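Local coordinates for protein serine-tRNA ligase (Naegleria fowleri, PDB 6BLJ) that probably attaches serine to its cognate tRNA in the cytoplasm, activating the amino acid with ATP, and binds AMP, at residues Y186-L198 with L452-V465. Residues are numbered along the deposited sequence; the frame is centred on the assembly and turned at random.
Sequences YKCLKHIDIMRKL and LCCIVENYQTPEGV
Gln-460 reaches from the loop after helix 448-458 to the backbone of Leu-189, just ahead of helix 191-197. The two helices belong to the class II synthetase catalytic domain, and their short segments cross at 81°, with axes 9.1 Å apart. The Gln-460 amide grips Leu-189 at both ends. Its OE1 takes the Leu-189 N-H on a lone pair in the carbonyl plane, at 2.7 Å. Its NE2 donates to Leu-189 O at 3.1 Å and, within its own segment, to Glu-457 O. Three bonds to the protein and one to a water fix the rotation of this buried amide. CG of Gln-460 sits between the backbone N and the carbonyl carbon (chi1 68°), and the extended chain beyond it carries the amide to Leu-189.

Glu-457 OE2 accepts from the N-H of His-191, the first residue of helix 191-197, next to Lys-190 at the N-cap position. This bond is 2.8 Å from His-191 N to OE2, on the anti side of the carboxylate, while OE1 is held by Gly-397 N. The His-191 ring lies nearly parallel to this carboxylate, 14° between planes. Over one ring face sits Cys-453 SG, 3.8 Å from the centroid, a sulfur-aromatic contact. The Cys-453 side chain is about 8 Å from the bound AMP.

Ile-194 and Val-456 run alongside each other, pointing opposite ways, with Ile-194 CG2 3.9 Å from Val-456 CB. Ile-194 CG2 also meets Val-465 CG2, and its CD1 approaches the Gln-460 amide. Met-195 lays its CE against the backbone of Leu-452 and Cys-453. At the outer end, Pro-462 CG sits over a face of the Tyr-186 ring. One water accepts from Tyr-186 OH and donates to Gln-460 OE1 and Thr-461 O.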
loop_
_atom_site.group_PDB
_atom_site.type_symbol
_atom_site.label_atom_id
_atom_site.label_comp_id
_atom_site.label_asym_id
_atom_site.label_seq_id
_atom_site.Cartn_x
_atom_site.Cartn_y
_atom_site.Cartn_z
ATOM N N TYR A 186 0.144 46.862 -8.281
ATOM C CA TYR A 186 0.185 45.571 -8.955
ATOM C C TYR A 186 0.365 44.464 -7.927
ATOM O O TYR A 186 1.306 44.496 -7.127
ATOM C CB TYR A 186 1.315 45.540 -9.982
ATOM C CG TYR A 186 1.294 44.298 -10.833
ATOM C CD1 TYR A 186 0.522 44.238 -11.988
ATOM C CD2 TYR A 186 2.028 43.172 -10.472
ATOM C CE1 TYR A 186 0.484 43.087 -12.768
ATOM C CE2 TYR A 186 1.995 42.012 -11.243
ATOM C CZ TYR A 186 1.231 41.982 -12.393
ATOM O OH TYR A 186 1.205 40.841 -13.164
ATOM N N LYS A 187 -0.560 43.514 -7.923
ATOM C CA LYS A 187 -0.528 42.398 -6.987
ATOM C C LYS A 187 0.212 41.219 -7.607
ATOM O O LYS A 187 -0.102 40.808 -8.730
ATOM C CB LYS A 187 -1.951 41.993 -6.598
ATOM C CG LYS A 187 -2.014 40.789 -5.663
ATOM C CD LYS A 187 -3.468 40.549 -5.225
ATOM C CE LYS A 187 -3.591 39.351 -4.286
ATOM N NZ LYS A 187 -4.975 39.223 -3.744
ATOM N N CYS A 188 1.176 40.665 -6.868
ATOM C CA CYS A 188 1.957 39.531 -7.354
ATOM C C CYS A 188 1.067 38.337 -7.673
ATOM O O CYS A 188 0.176 37.991 -6.896
ATOM C CB CYS A 188 3.000 39.119 -6.316
ATOM S SG CYS A 188 4.428 40.222 -6.216
ATOM N N LEU A 189 1.308 37.719 -8.826
ATOM C CA LEU A 189 0.624 36.488 -9.193
ATOM C C LEU A 189 1.289 35.280 -8.529
ATOM O O LEU A 189 2.459 35.312 -8.154
ATOM C CB LEU A 189 0.634 36.295 -10.709
ATOM C CG LEU A 189 -0.053 37.342 -11.590
ATOM C CD1 LEU A 189 0.189 37.014 -13.051
ATOM C CD2 LEU A 189 -1.538 37.322 -11.289
ATOM N N LYS A 190 0.510 34.212 -8.404
ATOM C CA LYS A 190 0.939 32.902 -7.930
ATOM C C LYS A 190 1.670 32.138 -9.036
ATOM O O LYS A 190 1.389 32.326 -10.225
ATOM C CB LYS A 190 -0.304 32.116 -7.494
ATOM C CG LYS A 190 -0.109 31.037 -6.462
ATOM C CD LYS A 190 -1.479 30.513 -5.997
ATOM C CE LYS A 190 -2.368 31.638 -5.467
ATOM N NZ LYS A 190 -2.023 32.083 -4.081
ATOM N N HIS A 191 2.557 31.212 -8.637
ATOM C CA HIS A 191 3.405 30.524 -9.621
ATOM C C HIS A 191 2.598 29.849 -10.741
ATOM O O HIS A 191 2.983 29.925 -11.911
ATOM C CB HIS A 191 4.314 29.498 -8.919
ATOM C CG HIS A 191 3.594 28.563 -7.995
ATOM N ND1 HIS A 191 2.961 27.417 -8.431
ATOM C CD2 HIS A 191 3.408 28.608 -6.654
ATOM C CE1 HIS A 191 2.412 26.801 -7.398
ATOM N NE2 HIS A 191 2.669 27.503 -6.308
ATOM N N ILE A 192 1.472 29.196 -10.419
ATOM C CA ILE A 192 0.760 28.445 -11.463
ATOM C C ILE A 192 0.230 29.386 -12.551
ATOM O O ILE A 192 0.313 29.079 -13.748
ATOM C CB ILE A 192 -0.369 27.576 -10.864
ATOM C CG1 ILE A 192 -1.008 26.718 -11.978
ATOM C CG2 ILE A 192 -1.440 28.436 -10.163
ATOM C CD1 ILE A 192 -2.088 25.806 -11.479
ATOM N N ASP A 193 -0.299 30.552 -12.161
ATOM C CA ASP A 193 -0.801 31.505 -13.153
ATOM C C ASP A 193 0.331 32.077 -13.989
ATOM O O ASP A 193 0.199 32.217 -15.210
ATOM C CB ASP A 193 -1.571 32.630 -12.464
ATOM C CG ASP A 193 -2.797 32.122 -11.734
ATOM O OD1 ASP A 193 -3.583 31.393 -12.369
ATOM O OD2 ASP A 193 -2.959 32.415 -10.533
ATOM N N ILE A 194 1.456 32.392 -13.346
ATOM C CA ILE A 194 2.623 32.891 -14.069
ATOM C C ILE A 194 3.084 31.875 -15.106
ATOM O O ILE A 194 3.297 32.211 -16.278
ATOM C CB ILE A 194 3.754 33.227 -13.079
ATOM C CG1 ILE A 194 3.327 34.379 -12.165
ATOM C CG2 ILE A 194 5.015 33.560 -13.837
ATOM C CD1 ILE A 194 4.263 34.615 -10.981
ATOM N N MET A 195 3.255 30.614 -14.687
ATOM C CA MET A 195 3.780 29.603 -15.607
ATOM C C MET A 195 2.822 29.353 -16.769
ATOM O O MET A 195 3.255 29.163 -17.913
ATOM C CB MET A 195 4.063 28.297 -14.860
ATOM C CG MET A 195 5.199 28.418 -13.857
ATOM S SD MET A 195 5.610 26.834 -13.091
ATOM C CE MET A 195 7.039 27.333 -12.125
ATOM N N ARG A 196 1.518 29.365 -16.503
ATOM C CA ARG A 196 0.552 29.215 -17.590
ATOM C C ARG A 196 0.569 30.429 -18.515
ATOM O O ARG A 196 0.427 30.287 -19.740
ATOM C CB ARG A 196 -0.857 28.992 -17.030
ATOM C CG ARG A 196 -1.101 27.571 -16.484
ATOM C CD ARG A 196 -2.521 27.419 -15.921
ATOM N NE ARG A 196 -2.779 26.049 -15.491
ATOM C CZ ARG A 196 -3.747 25.724 -14.640
ATOM N NH1 ARG A 196 -4.527 26.674 -14.132
ATOM N NH2 ARG A 196 -3.929 24.460 -14.287
ATOM N N LYS A 197 0.716 31.632 -17.951
ATOM C CA LYS A 197 0.777 32.829 -18.788
ATOM C C LYS A 197 2.038 32.849 -19.645
ATOM O O LYS A 197 2.056 33.486 -20.703
ATOM C CB LYS A 197 0.683 34.088 -17.923
ATOM C CG LYS A 197 -0.737 34.431 -17.476
ATOM C CD LYS A 197 -0.752 35.522 -16.396
ATOM C CE LYS A 197 -0.282 36.867 -16.939
ATOM N NZ LYS A 197 -1.169 37.344 -18.038
ATOM N N LEU A 198 3.108 32.193 -19.191
ATOM C CA LEU A 198 4.296 32.013 -20.017
ATOM C C LEU A 198 4.105 30.955 -21.095
ATOM O O LEU A 198 4.963 30.837 -21.975
ATOM C CB LEU A 198 5.506 31.633 -19.156
ATOM C CG LEU A 198 6.015 32.662 -18.145
ATOM C CD1 LEU A 198 7.006 32.018 -17.172
ATOM C CD2 LEU A 198 6.636 33.870 -18.850
ATOM N N LEU A 452 11.686 26.698 -8.967
ATOM C CA LEU A 452 11.142 27.433 -10.118
ATOM C C LEU A 452 9.873 28.200 -9.751
ATOM O O LEU A 452 9.683 29.335 -10.196
ATOM C CB LEU A 452 10.828 26.496 -11.295
ATOM C CG LEU A 452 11.928 25.871 -12.168
ATOM C CD1 LEU A 452 11.279 24.964 -13.221
ATOM C CD2 LEU A 452 12.821 26.945 -12.837
ATOM N N CYS A 453 8.977 27.588 -8.968
ATOM C CA CYS A 453 7.817 28.329 -8.457
ATOM C C CYS A 453 8.241 29.590 -7.704
ATOM O O CYS A 453 7.625 30.653 -7.842
ATOM C CB CYS A 453 6.998 27.438 -7.528
ATOM S SG CYS A 453 6.205 26.052 -8.371
ATOM N N CYS A 454 9.246 29.462 -6.838
ATOM C CA CYS A 454 9.700 30.597 -6.044
ATOM C C CYS A 454 10.358 31.655 -6.919
ATOM O O CYS A 454 10.163 32.857 -6.706
ATOM C CB CYS A 454 10.663 30.108 -4.965
ATOM S SG CYS A 454 11.063 31.349 -3.718
ATOM N N ILE A 455 11.156 31.231 -7.903
ATOM C CA ILE A 455 11.805 32.194 -8.790
ATOM C C ILE A 455 10.766 32.989 -9.568
ATOM O O ILE A 455 10.822 34.221 -9.622
ATOM C CB ILE A 455 12.785 31.483 -9.738
ATOM C CG1 ILE A 455 14.016 30.993 -8.970
ATOM C CG2 ILE A 455 13.181 32.413 -10.911
ATOM C CD1 ILE A 455 14.967 30.154 -9.824
ATOM N N VAL A 456 9.791 32.302 -10.178
ATOM C CA VAL A 456 8.903 33.046 -11.069
ATOM C C VAL A 456 8.055 34.042 -10.278
ATOM O O VAL A 456 7.728 35.118 -10.793
ATOM C CB VAL A 456 8.041 32.094 -11.937
ATOM C CG1 VAL A 456 8.937 31.164 -12.800
ATOM C CG2 VAL A 456 7.026 31.308 -11.114
ATOM N N GLU A 457 7.712 33.729 -9.014
ATOM C CA GLU A 457 6.963 34.690 -8.199
ATOM C C GLU A 457 7.817 35.888 -7.797
ATOM O O GLU A 457 7.341 37.028 -7.811
ATOM C CB GLU A 457 6.391 34.022 -6.950
ATOM C CG GLU A 457 5.192 33.106 -7.242
ATOM C CD GLU A 457 4.438 32.704 -5.978
ATOM O OE1 GLU A 457 4.713 33.260 -4.883
ATOM O OE2 GLU A 457 3.579 31.810 -6.084
ATOM N N ASN A 458 9.076 35.660 -7.432
ATOM C CA ASN A 458 9.888 36.780 -6.972
ATOM C C ASN A 458 10.420 37.643 -8.109
ATOM O O ASN A 458 10.714 38.821 -7.876
ATOM C CB ASN A 458 11.047 36.267 -6.123
ATOM C CG ASN A 458 10.603 35.907 -4.724
ATOM O OD1 ASN A 458 10.389 36.782 -3.885
ATOM N ND2 ASN A 458 10.402 34.613 -4.482
ATOM N N TYR A 459 10.523 37.098 -9.325
ATOM C CA TYR A 459 11.086 37.816 -10.471
ATOM C C TYR A 459 10.024 38.215 -11.495
ATOM O O TYR A 459 10.370 38.635 -12.606
ATOM C CB TYR A 459 12.178 36.961 -11.139
ATOM C CG TYR A 459 13.477 36.983 -10.360
ATOM C CD1 TYR A 459 14.487 37.891 -10.673
ATOM C CD2 TYR A 459 13.684 36.115 -9.276
ATOM C CE1 TYR A 459 15.691 37.934 -9.943
ATOM C CE2 TYR A 459 14.883 36.162 -8.532
ATOM C CZ TYR A 459 15.879 37.076 -8.878
ATOM O OH TYR A 459 17.063 37.138 -8.171
ATOM N N GLN A 460 8.742 38.101 -11.147
ATOM C CA GLN A 460 7.679 38.452 -12.076
ATOM C C GLN A 460 7.636 39.960 -12.306
ATOM O O GLN A 460 8.046 40.755 -11.458
ATOM C CB GLN A 460 6.327 37.963 -11.542
ATOM C CG GLN A 460 5.855 38.692 -10.286
ATOM C CD GLN A 460 4.529 38.158 -9.755
ATOM O OE1 GLN A 460 3.470 38.344 -10.371
ATOM N NE2 GLN A 460 4.588 37.457 -8.626
ATOM N N THR A 461 7.159 40.343 -13.479
ATOM C CA THR A 461 6.810 41.717 -13.813
ATOM C C THR A 461 5.419 41.672 -14.419
ATOM O O THR A 461 4.865 40.589 -14.628
ATOM C CB THR A 461 7.808 42.323 -14.812
ATOM O OG1 THR A 461 7.482 41.884 -16.136
ATOM C CG2 THR A 461 9.238 41.897 -14.475
ATOM N N PRO A 462 4.809 42.827 -14.724
ATOM C CA PRO A 462 3.527 42.768 -15.453
ATOM C C PRO A 462 3.649 42.154 -16.835
ATOM O O PRO A 462 2.625 41.775 -17.415
ATOM C CB PRO A 462 3.095 44.240 -15.541
ATOM C CG PRO A 462 3.782 44.899 -14.371
ATOM C CD PRO A 462 5.107 44.199 -14.264
ATOM N N GLU A 463 4.864 42.041 -17.380
ATOM C CA GLU A 463 5.051 41.593 -18.756
ATOM C C GLU A 463 5.611 40.177 -18.872
ATOM O O GLU A 463 5.563 39.595 -19.965
ATOM C CB GLU A 463 6.004 42.551 -19.488
ATOM C CG GLU A 463 5.533 44.012 -19.560
ATOM C CD GLU A 463 4.089 44.173 -19.990
ATOM O OE1 GLU A 463 3.654 43.473 -20.929
ATOM O OE2 GLU A 463 3.384 45.013 -19.387
ATOM N N GLY A 464 6.141 39.617 -17.790
ATOM C CA GLY A 464 6.775 38.300 -17.854
ATOM C C GLY A 464 7.609 38.058 -16.602
ATOM O O GLY A 464 7.247 38.494 -15.508
ATOM N N VAL A 465 8.714 37.344 -16.786
ATOM C CA VAL A 465 9.573 36.926 -15.675
ATOM C C VAL A 465 11.027 37.230 -16.021
ATOM O O VAL A 465 11.519 36.799 -17.072
ATOM C CB VAL A 465 9.421 35.423 -15.358
ATOM C CG1 VAL A 465 10.368 35.016 -14.181
ATOM C CG2 VAL A 465 7.966 35.064 -15.072
HETATM O O HOH W 1 3.101 39.183 -13.124
#